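Local coordinates for protein trans-4-hydroxy-L-proline dehydratase (Clostridioides difficile 70-100-2010, PDB 6VXC) that catalyses the glycyl-radical dehydration of trans-4-hydroxy-L-proline to delta(1)-pyrroline-5-carboxylate, a step in the anaerobic breakdown of hydroxyproline, at residues Leu334-Asn339 and Met390-Pro395; Phe26-Lys31 and Ala327-Glu332; Gln341-Lys346 and Tyr357-Asn362. All blocks are in the same frame, centred on the assembly; numbering follows the deposited sequence.

In the fold
The three contacts run from the outside of the chain inward along helix 324-339 and the loop that follows it. Interaction 2 holds residues 327-332 of this helix, before its C-terminal end, against the N-terminal helix 27-38. It closes before interaction 1 opens. Interaction 1 uses the last residues of the helix, about 11 Å from interaction 2 between centres; M390 packs on E332 between them. Interaction 3 is about 12 Å from interaction 1 between centres and is nested in the loop that interaction 1 closes. Q394 joins the two, with probable hydrogen bonds to D359 and Q341. Interactions 2 and 3 do not touch. The series thus links a peripheral helix pair to loops near C454, the probable radical cysteine.

Interaction 1 (Leu334-Asn339 and Met390-Pro395); sequences LWVKFN and MKLIQP
The W335 indole carries the P395 ring on one face. CG of P395 comes to 3.4 Å from CE2 of W335, and CD of P395 makes a CH-pi contact 3.5 Å from the centroid of the five-membered ring, 8° off its normal. M390 CB approaches the same indole obliquely at CD1. P395 also serves a second ring: its CB sits over one face of F338, 4.0 Å from the ring centroid and offset toward the rim, in another CH-pi contact. The proline is therefore shared by two aromatic residues one helical turn apart. The edge of F338 meets a water that donates to both F338 O and Q394 OE1. The peptide bond before P395 is cis.

The M390 chain is bent at chi2 and chi3 (-51° and -77°), which brings CE to 3.6 Å from CG2 of V336. L392 puts CD1 beside the W335 carbonyl and CD2 beside the N339 amide.

Direct polar bonds between the segments are absent, and water takes their place. One water accepts from W335 NE1 at 3.1 Å and can donate to P395 O, among other acceptors; Q423 also binds P395 O. Another donates to N339 OD1 and accepts from I393 N, both at 2.9 Å. ND2 of N339 is hydrogen-bonded to S36 OG, while Q394 OE1 is held by the backbone N of D359.

The contact seats the loop after helix 378-390 against the C-terminal end of helix 324-339. Strand 362-366, helix 378-390 and parallel strand 396-401 form a beta-alpha-beta unit, and this loop enters its second strand. Q394 is about 11 Å from C454 between side chains. I363 of strand 362-366 touches W335, F338 and P395. Helix 276-293 covers F338 through W284, H287 and Y283, and I393 rests on strand 787-789.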
loop_
_atom_site.group_PDB
_atom_site.type_symbol
_atom_site.label_atom_id
_atom_site.label_comp_id
_atom_site.label_asym_id
_atom_site.label_seq_id
_atom_site.Cartn_x
_atom_site.Cartn_y
_atom_site.Cartn_z
ATOM N N LEU A 334 16.154 11.000 6.483
ATOM C CA LEU A 334 15.426 9.784 6.124
ATOM C C LEU A 334 14.154 10.095 5.339
ATOM O O LEU A 334 13.870 9.457 4.318
ATOM C CB LEU A 334 15.088 8.985 7.382
ATOM C CG LEU A 334 14.395 7.647 7.077
ATOM C CD1 LEU A 334 15.251 6.800 6.124
ATOM C CD2 LEU A 334 14.087 6.879 8.344
ATOM N N TRP A 335 13.364 11.061 5.821
ATOM C CA TRP A 335 12.131 11.438 5.136
ATOM C C TRP A 335 12.404 11.803 3.685
ATOM O O TRP A 335 11.700 11.350 2.770
ATOM C CB TRP A 335 11.459 12.608 5.869
ATOM C CG TRP A 335 10.229 12.211 6.656
ATOM C CD1 TRP A 335 8.990 12.732 6.534
ATOM C CD2 TRP A 335 10.133 11.181 7.650
ATOM N NE1 TRP A 335 8.119 12.108 7.389
ATOM C CE2 TRP A 335 8.796 11.153 8.090
ATOM C CE3 TRP A 335 11.050 10.298 8.226
ATOM C CZ2 TRP A 335 8.349 10.277 9.073
ATOM C CZ3 TRP A 335 10.602 9.413 9.203
ATOM C CH2 TRP A 335 9.268 9.414 9.619
ATOM N N VAL A 336 13.445 12.608 3.454
ATOM C CA VAL A 336 13.788 12.994 2.093
ATOM C C VAL A 336 14.165 11.766 1.268
ATOM O O VAL A 336 13.825 11.677 0.085
ATOM C CB VAL A 336 14.919 14.041 2.099
ATOM C CG1 VAL A 336 15.448 14.240 0.693
ATOM C CG2 VAL A 336 14.442 15.367 2.718
ATOM N N LYS A 337 14.879 10.805 1.868
ATOM C CA LYS A 337 15.265 9.608 1.116
ATOM C C LYS A 337 14.041 8.853 0.604
ATOM O O LYS A 337 14.002 8.435 -0.558
ATOM C CB LYS A 337 16.146 8.681 1.949
ATOM C CG LYS A 337 17.467 9.276 2.405
ATOM C CD LYS A 337 18.327 9.793 1.230
ATOM C CE LYS A 337 18.633 8.763 0.174
ATOM N NZ LYS A 337 19.486 9.292 -0.955
ATOM N N PHE A 338 13.034 8.663 1.462
ATOM C CA PHE A 338 11.774 8.085 0.998
ATOM C C PHE A 338 11.210 8.885 -0.177
ATOM O O PHE A 338 10.793 8.318 -1.192
ATOM C CB PHE A 338 10.746 8.056 2.131
ATOM C CG PHE A 338 10.926 6.948 3.132
ATOM C CD1 PHE A 338 10.557 5.648 2.835
ATOM C CD2 PHE A 338 11.395 7.232 4.419
ATOM C CE1 PHE A 338 10.682 4.645 3.776
ATOM C CE2 PHE A 338 11.530 6.240 5.358
ATOM C CZ PHE A 338 11.173 4.943 5.044
ATOM N N ASN A 339 11.181 10.215 -0.046
ATOM C CA ASN A 339 10.584 11.063 -1.070
ATOM C C ASN A 339 11.370 11.063 -2.373
ATOM O O ASN A 339 10.828 11.492 -3.396
ATOM C CB ASN A 339 10.435 12.508 -0.567
ATOM C CG ASN A 339 9.448 13.314 -1.408
ATOM O OD1 ASN A 339 8.249 13.031 -1.415
ATOM N ND2 ASN A 339 9.941 14.337 -2.086
ATOM N N MET A 390 8.450 18.678 7.459
ATOM C CA MET A 390 8.854 18.322 6.096
ATOM C C MET A 390 7.700 18.389 5.089
ATOM O O MET A 390 7.926 18.718 3.918
ATOM C CB MET A 390 9.476 16.925 6.084
ATOM C CG MET A 390 10.770 16.814 6.916
ATOM S SD MET A 390 12.013 18.074 6.545
ATOM C CE MET A 390 12.698 17.450 5.025
ATOM N N LYS A 391 6.481 18.086 5.513
ATOM C CA LYS A 391 5.298 18.085 4.654
ATOM C C LYS A 391 5.575 17.391 3.308
ATOM O O LYS A 391 5.369 17.944 2.229
ATOM C CB LYS A 391 4.782 19.513 4.455
ATOM C CG LYS A 391 3.341 19.583 3.925
ATOM C CD LYS A 391 2.821 21.016 3.722
ATOM C CE LYS A 391 1.415 20.993 3.123
ATOM N NZ LYS A 391 0.733 22.324 3.092
ATOM N N LEU A 392 6.029 16.136 3.400
ATOM C CA LEU A 392 6.303 15.292 2.239
ATOM C C LEU A 392 5.304 14.143 2.178
ATOM O O LEU A 392 4.955 13.557 3.207
ATOM C CB LEU A 392 7.726 14.730 2.291
ATOM C CG LEU A 392 8.872 15.758 2.267
ATOM C CD1 LEU A 392 10.207 15.072 2.547
ATOM C CD2 LEU A 392 8.912 16.571 0.957
ATOM N N ILE A 393 4.833 13.823 0.969
ATOM C CA ILE A 393 3.825 12.767 0.844
ATOM C C ILE A 393 4.414 11.368 0.919
ATOM O O ILE A 393 3.658 10.399 1.066
ATOM C CB ILE A 393 2.988 12.920 -0.446
ATOM C CG1 ILE A 393 3.860 12.885 -1.700
ATOM C CG2 ILE A 393 2.136 14.175 -0.389
ATOM C CD1 ILE A 393 3.044 13.016 -2.985
ATOM N N GLN A 394 5.731 11.241 0.851
ATOM C CA GLN A 394 6.426 10.014 1.228
ATOM C C GLN A 394 7.441 10.380 2.301
ATOM O O GLN A 394 8.081 11.410 2.186
ATOM C CB GLN A 394 7.155 9.385 0.046
ATOM C CG GLN A 394 6.291 8.952 -1.121
ATOM C CD GLN A 394 6.969 7.833 -1.913
ATOM O OE1 GLN A 394 6.815 6.658 -1.582
ATOM N NE2 GLN A 394 7.708 8.191 -2.955
ATOM N N PRO A 395 7.574 9.565 3.352
ATOM C CA PRO A 395 6.798 8.368 3.648
ATOM C C PRO A 395 5.377 8.731 4.075
ATOM O O PRO A 395 5.038 9.909 4.243
ATOM C CB PRO A 395 7.555 7.743 4.815
ATOM C CG PRO A 395 8.118 8.942 5.542
ATOM C CD PRO A 395 8.493 9.907 4.453
HETATM O O HOH W 1 5.311 12.331 6.052
HETATM O O HOH W 2 9.445 5.756 -0.633
HETATM O O HOH W 3 6.285 15.149 -1.189
HETATM O O HOH W 4 7.432 11.347 -3.909
#

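Interaction 2 (Phe26-Lys31 and Ala327-Glu332); sequences FERTKK and AQELLE
R28 with E329 and T29 with E332 join two nearly parallel helices, 27-38 and 324-339, in a buried contact toward the outside of the fold, partly polar and partly apolar. The axes of the segments are 9.7 Å apart and their directions differ by 9°. R28 and E329 form a salt bridge. NE of R28 donates to OE1 of E329 at 2.8 Å, with an N-H...O angle of 148°. The acceptor lies in the guanidinium plane, but the donor comes from above the carboxylate plane. A water accepts from R28 NH1 and donates to the same E329 OE1. Both charges have second partners: D257 for R28 and R326 for E329.

T29 OG1 donates to E332 OE1 at 2.7 Å, nearly along the C-O axis. OG1 stands between its backbone N and carbonyl carbon (chi1 59°), where it also accepts from the F26 backbone N at 3.3 Å. The hydroxyl is thus used both ways. The other oxygen of E332, OE2, is gripped by Q328 NE2 and by T25. The F26 ring packs obliquely on E329, with CE2 at 3.7 Å from CB of E329. CG2 of T29 fills in against CB of E332.

F26 holds the N-cap position, and T29 comes three residues later. The bond from F26 N to T29 OG1 is one half of a capping box; the phenylalanine side chain has no polar atom to return it.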
loop_
_atom_site.group_PDB
_atom_site.type_symbol
_atom_site.label_atom_id
_atom_site.label_comp_id
_atom_site.label_asym_id
_atom_site.label_seq_id
_atom_site.Cartn_x
_atom_site.Cartn_y
_atom_site.Cartn_z
ATOM N N PHE A 26 16.802 22.398 9.610
ATOM C CA PHE A 26 18.184 22.827 9.531
ATOM C C PHE A 26 18.543 23.172 8.097
ATOM O O PHE A 26 17.880 22.747 7.144
ATOM C CB PHE A 26 19.117 21.749 10.094
ATOM C CG PHE A 26 18.689 21.273 11.434
ATOM C CD1 PHE A 26 19.034 21.990 12.574
ATOM C CD2 PHE A 26 17.879 20.158 11.562
ATOM C CE1 PHE A 26 18.617 21.580 13.823
ATOM C CE2 PHE A 26 17.458 19.733 12.806
ATOM C CZ PHE A 26 17.830 20.451 13.947
ATOM N N GLU A 27 19.604 23.966 7.962
ATOM C CA GLU A 27 20.054 24.335 6.628
ATOM C C GLU A 27 20.319 23.099 5.779
ATOM O O GLU A 27 19.957 23.062 4.599
ATOM C CB GLU A 27 21.329 25.179 6.721
ATOM C CG GLU A 27 21.152 26.535 7.363
ATOM C CD GLU A 27 20.169 27.404 6.601
ATOM O OE1 GLU A 27 20.404 27.656 5.399
ATOM O OE2 GLU A 27 19.147 27.815 7.188
ATOM N N ARG A 28 20.914 22.064 6.366
ATOM C CA ARG A 28 21.158 20.834 5.614
ATOM C C ARG A 28 19.867 20.261 5.035
ATOM O O ARG A 28 19.776 20.006 3.829
ATOM C CB ARG A 28 21.842 19.795 6.503
ATOM C CG ARG A 28 22.130 18.462 5.800
ATOM C CD ARG A 28 22.406 17.357 6.812
ATOM N NE ARG A 28 23.518 17.663 7.710
ATOM C CZ ARG A 28 24.806 17.594 7.385
ATOM N NH1 ARG A 28 25.729 17.904 8.291
ATOM N NH2 ARG A 28 25.181 17.206 6.174
ATOM N N THR A 29 18.848 20.075 5.881
ATOM C CA THR A 29 17.652 19.371 5.440
ATOM C C THR A 29 16.770 20.248 4.562
ATOM O O THR A 29 16.058 19.729 3.700
ATOM C CB THR A 29 16.884 18.827 6.651
ATOM O OG1 THR A 29 16.518 19.896 7.525
ATOM C CG2 THR A 29 17.741 17.817 7.422
ATOM N N LYS A 30 16.850 21.571 4.713
ATOM C CA LYS A 30 16.198 22.468 3.759
ATOM C C LYS A 30 16.734 22.253 2.346
ATOM O O LYS A 30 15.966 22.237 1.378
ATOM C CB LYS A 30 16.415 23.925 4.169
ATOM C CG LYS A 30 15.808 24.357 5.488
ATOM C CD LYS A 30 16.282 25.768 5.821
ATOM C CE LYS A 30 15.813 26.252 7.188
ATOM N NZ LYS A 30 14.361 26.408 7.314
ATOM N N LYS A 31 18.054 22.124 2.216
ATOM C CA LYS A 31 18.705 21.893 0.928
ATOM C C LYS A 31 18.356 20.520 0.361
ATOM O O LYS A 31 18.066 20.383 -0.835
ATOM C CB LYS A 31 20.224 22.037 1.100
ATOM C CG LYS A 31 21.061 21.622 -0.116
ATOM C CD LYS A 31 22.561 21.945 0.051
ATOM C CE LYS A 31 23.199 21.169 1.201
ATOM N NZ LYS A 31 24.674 21.435 1.330
ATOM N N ALA A 327 19.080 13.913 16.241
ATOM C CA ALA A 327 18.115 12.836 16.003
ATOM C C ALA A 327 17.010 13.275 15.054
ATOM O O ALA A 327 16.585 12.500 14.189
ATOM C CB ALA A 327 17.520 12.345 17.316
ATOM N N GLN A 328 16.511 14.507 15.210
ATOM C CA GLN A 328 15.515 15.013 14.279
ATOM C C GLN A 328 16.118 15.242 12.905
ATOM O O GLN A 328 15.486 14.929 11.889
ATOM C CB GLN A 328 14.902 16.311 14.801
ATOM C CG GLN A 328 13.891 16.893 13.838
ATOM C CD GLN A 328 13.064 18.026 14.450
ATOM O OE1 GLN A 328 13.139 18.298 15.658
ATOM N NE2 GLN A 328 12.257 18.676 13.622
ATOM N N GLU A 329 17.343 15.780 12.859
ATOM C CA GLU A 329 18.005 16.039 11.587
ATOM C C GLU A 329 18.178 14.744 10.793
ATOM O O GLU A 329 17.965 14.715 9.575
ATOM C CB GLU A 329 19.357 16.726 11.822
ATOM C CG GLU A 329 20.137 17.027 10.532
ATOM C CD GLU A 329 21.491 17.708 10.776
ATOM O OE1 GLU A 329 21.927 18.494 9.922
ATOM O OE2 GLU A 329 22.131 17.425 11.798
ATOM N N LEU A 330 18.561 13.665 11.470
ATOM C CA LEU A 330 18.744 12.389 10.783
ATOM C C LEU A 330 17.420 11.867 10.232
ATOM O O LEU A 330 17.380 11.313 9.133
ATOM C CB LEU A 330 19.396 11.372 11.719
ATOM C CG LEU A 330 20.882 11.629 11.961
ATOM C CD1 LEU A 330 21.406 10.865 13.165
ATOM C CD2 LEU A 330 21.682 11.279 10.716
ATOM N N LEU A 331 16.329 12.041 10.977
ATOM C CA LEU A 331 15.025 11.605 10.490
ATOM C C LEU A 331 14.522 12.475 9.349
ATOM O O LEU A 331 13.854 11.971 8.445
ATOM C CB LEU A 331 14.007 11.585 11.630
ATOM C CG LEU A 331 14.190 10.396 12.566
ATOM C CD1 LEU A 331 13.264 10.476 13.746
ATOM C CD2 LEU A 331 13.980 9.086 11.794
ATOM N N GLU A 332 14.814 13.777 9.370
ATOM C CA GLU A 332 14.468 14.606 8.219
ATOM C C GLU A 332 15.233 14.153 6.990
ATOM O O GLU A 332 14.685 14.131 5.884
ATOM C CB GLU A 332 14.723 16.092 8.524
ATOM C CG GLU A 332 13.656 16.664 9.472
ATOM C CD GLU A 332 13.787 18.159 9.813
ATOM O OE1 GLU A 332 14.647 18.871 9.238
ATOM O OE2 GLU A 332 13.000 18.610 10.678
HETATM O O HOH W 5 24.584 19.000 10.647
#

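Interaction 3 (Gln341-Lys346 and Tyr357-Asn362); sequences QPAPPK and YTDFAN
D359 meets A343 across two loops, and its side chain can be followed outward. CB lies 3.9 Å from CB of A343. CG comes closer, 3.6 Å from the CB of A343. At the end the carboxylate divides its tasks. OD1 also rests near the A343 methyl, but its strong partner is R176, with which it forms a salt bridge. OD2 lies near A343 CA and accepts a hydrogen bond from a water at 2.8 Å. That water also lies near P342 O, another acceptor. It has more acceptors near it than protons to give, so these bonds are probably shared.

The direct polar bond is made by the backbone. A343 N donates to Y357 O at 2.8 Å, with an N-H...O angle of 164°. The donor is tilted 28° from the carbonyl plane. The P342 CA hydrogen makes a further CA-H...O contact to the same oxygen. The A343 methyl packs against T358 O, 3.5 Å from A343 CB. K346 reaches the second segment through water. Its chain bends at chi2 (149°), and NZ donates a hydrogen bond to a water at 2.6 Å. This water donates to T358 O and lies at the edge of the F360 ring. NZ is also bound to S354 O.

These loops flank helix 348-353, and the second runs into strand 362-366, which pairs in parallel with strand 396-401. T358 is about 8 Å from C454 between side chains, and D359 about 10 Å from E456, the probable radical cysteine and proton acceptor. The proline-rich loop is held to residues 357-362 by the A343-Y357 bond and the K346 water. It meets D359 through the other water and the A343 methyl. R176 and that water fix the place of the buried carboxylate.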
loop_
_atom_site.group_PDB
_atom_site.type_symbol
_atom_site.label_atom_id
_atom_site.label_comp_id
_atom_site.label_asym_id
_atom_site.label_seq_id
_atom_site.Cartn_x
_atom_site.Cartn_y
_atom_site.Cartn_z
ATOM N N GLN A 341 12.303 8.249 -3.828
ATOM C CA GLN A 341 12.028 6.955 -4.476
ATOM C C GLN A 341 10.571 6.849 -4.918
ATOM O O GLN A 341 9.705 6.435 -4.126
ATOM C CB GLN A 341 12.365 5.778 -3.546
ATOM C CG GLN A 341 13.595 5.980 -2.646
ATOM C CD GLN A 341 14.846 6.339 -3.418
ATOM O OE1 GLN A 341 15.146 5.758 -4.464
ATOM N NE2 GLN A 341 15.598 7.296 -2.892
ATOM N N PRO A 342 10.255 7.145 -6.172
ATOM C CA PRO A 342 8.894 6.894 -6.658
ATOM C C PRO A 342 8.618 5.400 -6.773
ATOM O O PRO A 342 9.524 4.575 -6.859
ATOM C CB PRO A 342 8.887 7.557 -8.040
ATOM C CG PRO A 342 10.315 7.447 -8.490
ATOM C CD PRO A 342 11.136 7.650 -7.235
ATOM N N ALA A 343 7.340 5.061 -6.759
ATOM C CA ALA A 343 6.923 3.742 -7.202
ATOM C C ALA A 343 7.271 3.602 -8.683
ATOM O O ALA A 343 6.961 4.503 -9.464
ATOM C CB ALA A 343 5.421 3.550 -6.978
ATOM N N PRO A 344 7.945 2.530 -9.095
ATOM C CA PRO A 344 8.332 2.419 -10.502
ATOM C C PRO A 344 7.131 2.477 -11.410
ATOM O O PRO A 344 5.998 2.148 -11.005
ATOM C CB PRO A 344 9.042 1.056 -10.562
ATOM C CG PRO A 344 9.616 0.891 -9.199
ATOM C CD PRO A 344 8.575 1.488 -8.269
ATOM N N PRO A 345 7.318 2.878 -12.667
ATOM C CA PRO A 345 6.183 3.243 -13.520
ATOM C C PRO A 345 5.200 2.099 -13.741
ATOM O O PRO A 345 5.583 0.945 -13.930
ATOM C CB PRO A 345 6.852 3.663 -14.835
ATOM C CG PRO A 345 8.189 2.996 -14.802
ATOM C CD PRO A 345 8.601 3.004 -13.369
ATOM N N LYS A 346 3.918 2.449 -13.715
ATOM C CA LYS A 346 2.803 1.557 -13.973
ATOM C C LYS A 346 2.109 1.935 -15.277
ATOM O O LYS A 346 2.087 3.103 -15.674
ATOM C CB LYS A 346 1.790 1.622 -12.824
ATOM C CG LYS A 346 2.389 1.488 -11.424
ATOM C CD LYS A 346 1.549 2.297 -10.405
ATOM C CE LYS A 346 2.202 2.322 -9.032
ATOM N NZ LYS A 346 1.628 3.354 -8.128
ATOM N N TYR A 357 2.640 8.618 -7.859
ATOM C CA TYR A 357 4.078 8.382 -7.732
ATOM C C TYR A 357 4.453 7.765 -6.386
ATOM O O TYR A 357 5.552 7.221 -6.255
ATOM C CB TYR A 357 4.876 9.692 -7.891
ATOM C CG TYR A 357 4.870 10.356 -9.254
ATOM C CD1 TYR A 357 5.634 9.860 -10.308
ATOM C CD2 TYR A 357 4.118 11.500 -9.479
ATOM C CE1 TYR A 357 5.628 10.490 -11.567
ATOM C CE2 TYR A 357 4.101 12.139 -10.713
ATOM C CZ TYR A 357 4.854 11.630 -11.760
ATOM O OH TYR A 357 4.830 12.276 -12.979
ATOM N N THR A 358 3.608 7.892 -5.366
ATOM C CA THR A 358 3.986 7.419 -4.037
ATOM C C THR A 358 3.966 5.889 -3.991
ATOM O O THR A 358 3.289 5.230 -4.784
ATOM C CB THR A 358 3.064 8.019 -2.971
ATOM O OG1 THR A 358 1.712 7.584 -3.170
ATOM C CG2 THR A 358 3.096 9.552 -3.044
ATOM N N ASP A 359 4.735 5.323 -3.048
ATOM C CA ASP A 359 4.878 3.875 -2.923
ATOM C C ASP A 359 4.454 3.374 -1.549
ATOM O O ASP A 359 4.871 2.288 -1.145
ATOM C CB ASP A 359 6.320 3.432 -3.218
ATOM C CG ASP A 359 6.402 2.042 -3.885
ATOM O OD1 ASP A 359 5.364 1.384 -4.099
ATOM O OD2 ASP A 359 7.531 1.622 -4.199
ATOM N N PHE A 360 3.669 4.161 -0.805
ATOM C CA PHE A 360 2.910 3.664 0.337
ATOM C C PHE A 360 3.807 3.029 1.396
ATOM O O PHE A 360 3.514 1.952 1.915
ATOM C CB PHE A 360 1.828 2.668 -0.112
ATOM C CG PHE A 360 0.817 3.256 -1.029
ATOM C CD1 PHE A 360 1.062 3.348 -2.383
ATOM C CD2 PHE A 360 -0.380 3.739 -0.535
ATOM C CE1 PHE A 360 0.141 3.898 -3.224
ATOM C CE2 PHE A 360 -1.307 4.293 -1.379
ATOM C CZ PHE A 360 -1.040 4.377 -2.732
ATOM N N ALA A 361 4.893 3.718 1.738
ATOM C CA ALA A 361 5.774 3.287 2.821
ATOM C C ALA A 361 5.193 3.847 4.113
ATOM O O ALA A 361 5.359 5.025 4.423
ATOM C CB ALA A 361 7.208 3.746 2.602
ATOM N N ASN A 362 4.508 2.996 4.858
ATOM C CA ASN A 362 3.645 3.401 5.958
ATOM C C ASN A 362 4.378 3.245 7.294
ATOM O O ASN A 362 4.726 2.133 7.690
ATOM C CB ASN A 362 2.372 2.554 5.905
ATOM C CG ASN A 362 1.303 3.023 6.863
ATOM O OD1 ASN A 362 1.587 3.490 7.958
ATOM N ND2 ASN A 362 0.048 2.832 6.472
HETATM O O HOH W 6 9.904 3.018 -4.245
HETATM O O HOH W 7 2.446 2.731 -5.688
#